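Local coordinates for protein DraIII (Deinococcus radiophilus, PDB 4L0K) that acts as a type II restriction endonuclease that cuts DNA at a specific sequence, probably with a His-Me finger catalytic core, at residues A[22-26]-A[138-142]; A[155-160]-A[196-202]. All blocks are in the same frame, centred on the assembly; numbering follows the deposited sequence.

Contact 1 (A[22-26]-A[138-142])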
# COMPACT_ATOMS: atom_id res chain seq x y z
N CYS A 22 -22.07 -18.43 -22.50
CA CYS A 22 -23.43 -18.01 -22.14
C CYS A 22 -23.62 -18.20 -20.63
O CYS A 22 -23.31 -19.26 -20.09
CB CYS A 22 -24.42 -18.88 -22.93
SG CYS A 22 -26.20 -18.48 -23.04
N GLN A 23 -24.12 -17.18 -19.93
CA GLN A 23 -24.37 -17.36 -18.51
C GLN A 23 -25.87 -17.29 -18.18
O GLN A 23 -26.26 -17.25 -17.01
CB GLN A 23 -23.55 -16.37 -17.67
CG GLN A 23 -22.03 -16.44 -17.94
CD GLN A 23 -21.38 -17.68 -17.34
OE1 GLN A 23 -21.85 -18.22 -16.34
NE2 GLN A 23 -20.29 -18.13 -17.95
N LEU A 24 -26.70 -17.28 -19.22
CA LEU A 24 -28.16 -17.42 -19.08
C LEU A 24 -28.48 -18.85 -18.68
O LEU A 24 -27.67 -19.75 -18.93
CB LEU A 24 -28.87 -17.09 -20.40
CG LEU A 24 -29.39 -15.67 -20.61
CD1 LEU A 24 -30.04 -15.08 -19.34
CD2 LEU A 24 -28.29 -14.78 -21.12
N PRO A 25 -29.64 -19.07 -18.04
CA PRO A 25 -30.09 -20.44 -17.72
C PRO A 25 -30.19 -21.31 -18.98
O PRO A 25 -30.52 -20.78 -20.04
CB PRO A 25 -31.48 -20.22 -17.12
CG PRO A 25 -31.43 -18.84 -16.55
CD PRO A 25 -30.58 -18.06 -17.52
N LEU A 26 -29.90 -22.60 -18.86
CA LEU A 26 -29.90 -23.54 -19.98
C LEU A 26 -31.14 -23.43 -20.89
O LEU A 26 -31.02 -23.51 -22.12
CB LEU A 26 -29.74 -24.98 -19.46
CG LEU A 26 -29.49 -26.14 -20.44
CD1 LEU A 26 -28.27 -25.89 -21.33
CD2 LEU A 26 -29.33 -27.44 -19.65
N PHE A 138 -35.58 -10.94 -13.05
CA PHE A 138 -34.58 -11.87 -13.59
C PHE A 138 -33.27 -11.80 -12.81
O PHE A 138 -32.76 -12.82 -12.35
CB PHE A 138 -34.28 -11.59 -15.05
CG PHE A 138 -32.99 -12.21 -15.51
CD1 PHE A 138 -31.86 -11.43 -15.69
CD2 PHE A 138 -32.89 -13.58 -15.70
CE1 PHE A 138 -30.66 -12.00 -16.08
CE2 PHE A 138 -31.70 -14.16 -16.09
CZ PHE A 138 -30.58 -13.37 -16.28
N THR A 139 -32.72 -10.59 -12.68
CA THR A 139 -31.43 -10.40 -12.03
C THR A 139 -31.48 -10.90 -10.60
O THR A 139 -30.64 -11.70 -10.17
CB THR A 139 -31.05 -8.92 -12.00
OG1 THR A 139 -31.29 -8.35 -13.29
CG2 THR A 139 -29.58 -8.73 -11.63
N LYS A 140 -32.50 -10.43 -9.88
CA LYS A 140 -32.75 -10.83 -8.50
C LYS A 140 -32.80 -12.35 -8.33
O LYS A 140 -32.07 -12.90 -7.50
CB LYS A 140 -34.05 -10.21 -7.98
CG LYS A 140 -34.43 -10.67 -6.58
CD LYS A 140 -35.47 -9.74 -5.96
CE LYS A 140 -35.68 -10.03 -4.48
NZ LYS A 140 -36.27 -11.37 -4.24
N ASN A 141 -33.64 -13.02 -9.12
CA ASN A 141 -33.84 -14.45 -8.93
C ASN A 141 -32.63 -15.26 -9.34
O ASN A 141 -32.26 -16.24 -8.67
CB ASN A 141 -35.10 -14.92 -9.67
CG ASN A 141 -36.36 -14.33 -9.07
OD1 ASN A 141 -36.48 -14.21 -7.85
ND2 ASN A 141 -37.28 -13.90 -9.93
N TYR A 142 -32.02 -14.84 -10.43
CA TYR A 142 -30.81 -15.48 -10.94
C TYR A 142 -29.67 -15.43 -9.90
O TYR A 142 -29.08 -16.46 -9.56
CB TYR A 142 -30.40 -14.76 -12.22
CG TYR A 142 -29.08 -15.21 -12.82
CD1 TYR A 142 -29.05 -16.16 -13.83
CD2 TYR A 142 -27.88 -14.63 -12.40
CE1 TYR A 142 -27.86 -16.55 -14.39
CE2 TYR A 142 -26.68 -15.02 -12.96
CZ TYR A 142 -26.68 -15.98 -13.96
OH TYR A 142 -25.49 -16.36 -14.52
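Phe138 meets the loop 22-26 with the outer end of its ring. Phe138 CZ lies 3.5 Å from Leu24 CD1 and Phe138 CE2 3.8 Å from it. The two side chains cross at about a right angle, and only the CD1 branch touches the ring, obliquely. Pro25 adds a looser contact at the ring edge, its CD 4.3 Å from Phe138 CE2. One face of the phenyl is partly covered from within the helix by Tyr142 CB. A turn later, Tyr142 N bonds to Phe138 O at 2.9 Å, fixing the helical spacing that sends both rings to the loop. The tyrosine has CG anti to its N (chi1 174°), which carries the phenol outward far enough for Tyr142 OH to donate to Gln23 O at 2.8 Å. The hydroxyl approaches Gln23 O at 141° to the C=O bond and 18° from the carbonyl plane, so it comes from one side of the oxygen, not end on. Gln23 O also lies at the edge of the phenol ring, 3.1 Å from Tyr142 CE1. Arg120 bonds through NH1 to both Tyr142 OH and Gln23 OE1; its charge would probably polarise the phenol. In the loop, Cys22 clusters with Cys4 and Cys32; all three pairs are modelled as disulfides, which cannot coexist, so the bonding is doubtful. With His28 touching Cys22, a metal site is conceivable, although none is modelled. The loop follows strand 20-21, Gln23 packs on helix 112-126, and the Tyr142 ring meets Phe146 farther along helix 137-147.

Contact 2 (A[155-160]-A[196-202]); sequences TNCEIC and FAHRFCN
Ile159 and three cysteines form the tight end of this contact. Ile159 CB lies 3.6 Å from Cys201 CB, and CG1, set beside the backbone N (chi1 -59°), carries CD1 to 3.6 Å from Ala197 CB. With an alanine in place of Ile159, the Ala197 methyl would probably lose its apolar cover and a gap would open toward Leu210 and Phe213. Cys160 SG is modelled in two disulfides, 2.1 Å from Cys201 SG and 2.0 Å from Cys157 SG; since one sulfur cannot hold both, this bonding is doubtful. With His198 alongside, the four recall zinc sites of some related His-Me finger nucleases, although no metal is modelled. The other end is looser and hydrated. There Glu158 N bonds to Phe196 O at 2.9 Å, almost in line with the carbonyl (161°), while a water accepts from Phe196 N at 2.8 Å and lies within donating distance of Asn156 O and Glu158 OE2. The loop 155-160 lies over the junction of strand 194-198 and helix 199-205, which with antiparallel strand 179-183 is consistent with the beta-beta-alpha unit of His-Me finger nucleases; helix 210-226 packs against Ile159, and Trp216 of the second subunit against Cys201.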
# COMPACT_ATOMS: atom_id res chain seq x y z
N THR A 155 -24.64 -5.13 2.63
CA THR A 155 -23.29 -5.14 2.09
C THR A 155 -22.35 -4.27 2.90
O THR A 155 -22.52 -3.05 2.95
CB THR A 155 -23.27 -4.76 0.60
OG1 THR A 155 -23.91 -5.81 -0.14
CG2 THR A 155 -21.83 -4.62 0.08
N ASN A 156 -21.36 -4.90 3.55
CA ASN A 156 -20.36 -4.17 4.34
C ASN A 156 -18.92 -4.30 3.80
O ASN A 156 -18.60 -5.26 3.09
CB ASN A 156 -20.36 -4.66 5.80
CG ASN A 156 -21.72 -4.63 6.43
OD1 ASN A 156 -22.51 -3.73 6.16
ND2 ASN A 156 -22.01 -5.62 7.28
N CYS A 157 -18.05 -3.36 4.18
CA CYS A 157 -16.61 -3.54 4.05
C CYS A 157 -16.25 -4.90 4.64
O CYS A 157 -16.64 -5.21 5.77
CB CYS A 157 -15.85 -2.41 4.78
SG CYS A 157 -13.99 -2.42 4.69
N GLU A 158 -15.53 -5.73 3.88
CA GLU A 158 -15.14 -7.06 4.35
C GLU A 158 -14.16 -7.00 5.51
O GLU A 158 -14.11 -7.94 6.32
CB GLU A 158 -14.53 -7.92 3.23
CG GLU A 158 -15.50 -8.21 2.12
CD GLU A 158 -16.60 -9.17 2.54
OE1 GLU A 158 -16.38 -9.95 3.50
OE2 GLU A 158 -17.68 -9.14 1.91
N ILE A 159 -13.36 -5.93 5.56
CA ILE A 159 -12.45 -5.64 6.67
C ILE A 159 -13.08 -4.77 7.79
O ILE A 159 -13.22 -5.28 8.88
CB ILE A 159 -11.14 -4.98 6.19
CG1 ILE A 159 -10.41 -5.89 5.20
CG2 ILE A 159 -10.25 -4.63 7.37
CD1 ILE A 159 -10.49 -5.42 3.77
N CYS A 160 -13.40 -3.48 7.50
CA CYS A 160 -14.08 -2.48 8.40
C CYS A 160 -15.33 -3.13 9.13
O CYS A 160 -15.56 -2.93 10.31
CB CYS A 160 -14.43 -1.07 7.64
SG CYS A 160 -13.53 -0.76 5.79
N PHE A 196 -16.48 -6.34 -1.14
CA PHE A 196 -16.03 -4.96 -1.27
C PHE A 196 -15.35 -4.48 0.02
O PHE A 196 -15.67 -4.96 1.13
CB PHE A 196 -17.20 -4.04 -1.63
CG PHE A 196 -17.84 -4.36 -2.97
CD1 PHE A 196 -17.08 -4.45 -4.12
CD2 PHE A 196 -19.20 -4.57 -3.06
CE1 PHE A 196 -17.66 -4.75 -5.33
CE2 PHE A 196 -19.81 -4.87 -4.28
CZ PHE A 196 -19.02 -4.96 -5.42
N ALA A 197 -14.41 -3.55 -0.14
CA ALA A 197 -13.70 -2.95 1.00
C ALA A 197 -13.35 -1.50 0.73
O ALA A 197 -13.07 -1.13 -0.42
CB ALA A 197 -12.44 -3.73 1.30
N HIS A 198 -13.38 -0.66 1.77
CA HIS A 198 -12.75 0.65 1.69
C HIS A 198 -11.32 0.51 1.21
O HIS A 198 -10.63 -0.45 1.58
CB HIS A 198 -12.68 1.32 3.07
CG HIS A 198 -14.01 1.61 3.66
ND1 HIS A 198 -14.56 0.85 4.66
CD2 HIS A 198 -14.92 2.57 3.37
CE1 HIS A 198 -15.75 1.34 4.98
NE2 HIS A 198 -15.99 2.38 4.20
N ARG A 199 -10.89 1.48 0.41
CA ARG A 199 -9.50 1.56 -0.03
C ARG A 199 -8.56 1.41 1.17
O ARG A 199 -7.69 0.54 1.17
CB ARG A 199 -9.27 2.90 -0.72
CG ARG A 199 -7.82 3.29 -0.85
CD ARG A 199 -7.25 2.86 -2.17
NE ARG A 199 -5.79 3.03 -2.18
CZ ARG A 199 -4.96 2.36 -2.97
NH1 ARG A 199 -3.66 2.59 -2.89
NH2 ARG A 199 -5.42 1.47 -3.84
N PHE A 200 -8.77 2.23 2.19
CA PHE A 200 -7.91 2.16 3.37
C PHE A 200 -7.81 0.74 3.94
O PHE A 200 -6.70 0.24 4.19
CB PHE A 200 -8.36 3.12 4.49
CG PHE A 200 -7.47 3.05 5.71
CD1 PHE A 200 -6.32 3.84 5.80
CD2 PHE A 200 -7.74 2.14 6.72
CE1 PHE A 200 -5.47 3.74 6.90
CE2 PHE A 200 -6.90 2.04 7.83
CZ PHE A 200 -5.75 2.84 7.92
N CYS A 201 -8.96 0.12 4.15
CA CYS A 201 -9.02 -1.18 4.81
C CYS A 201 -8.34 -2.24 3.93
O CYS A 201 -7.60 -3.11 4.41
CB CYS A 201 -10.48 -1.58 5.10
SG CYS A 201 -11.50 -0.35 6.04
N ASN A 202 -8.61 -2.13 2.64
CA ASN A 202 -8.01 -3.02 1.66
C ASN A 202 -6.48 -2.91 1.61
O ASN A 202 -5.80 -3.93 1.58
CB ASN A 202 -8.60 -2.77 0.27
CG ASN A 202 -8.45 -3.97 -0.63
OD1 ASN A 202 -8.44 -5.10 -0.17
ND2 ASN A 202 -8.33 -3.72 -1.93
O HOH W 1 -18.56 -6.83 0.66

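Contacts 1 and 2 are separate, their centres 28 Å apart and their nearest atoms about 13 Å apart. They come in series along the chain: contact 1 closes on helix 137-147, and the loop after that helix opens contact 2. They share no sheet, but both have helix 112-126 as a neighbour: Gln23 packs on it in contact 1, Phe196 in contact 2. Each touches a cysteine cluster: contact 1 supplies only Cys22, joined by Cys4 and Cys32, whereas Cys157, Cys160 and Cys201 all lie in contact 2. Contact 1 joins the N-terminal region to the helical part, whereas contact 2 lies at the strand-helix junction and faces the second subunit.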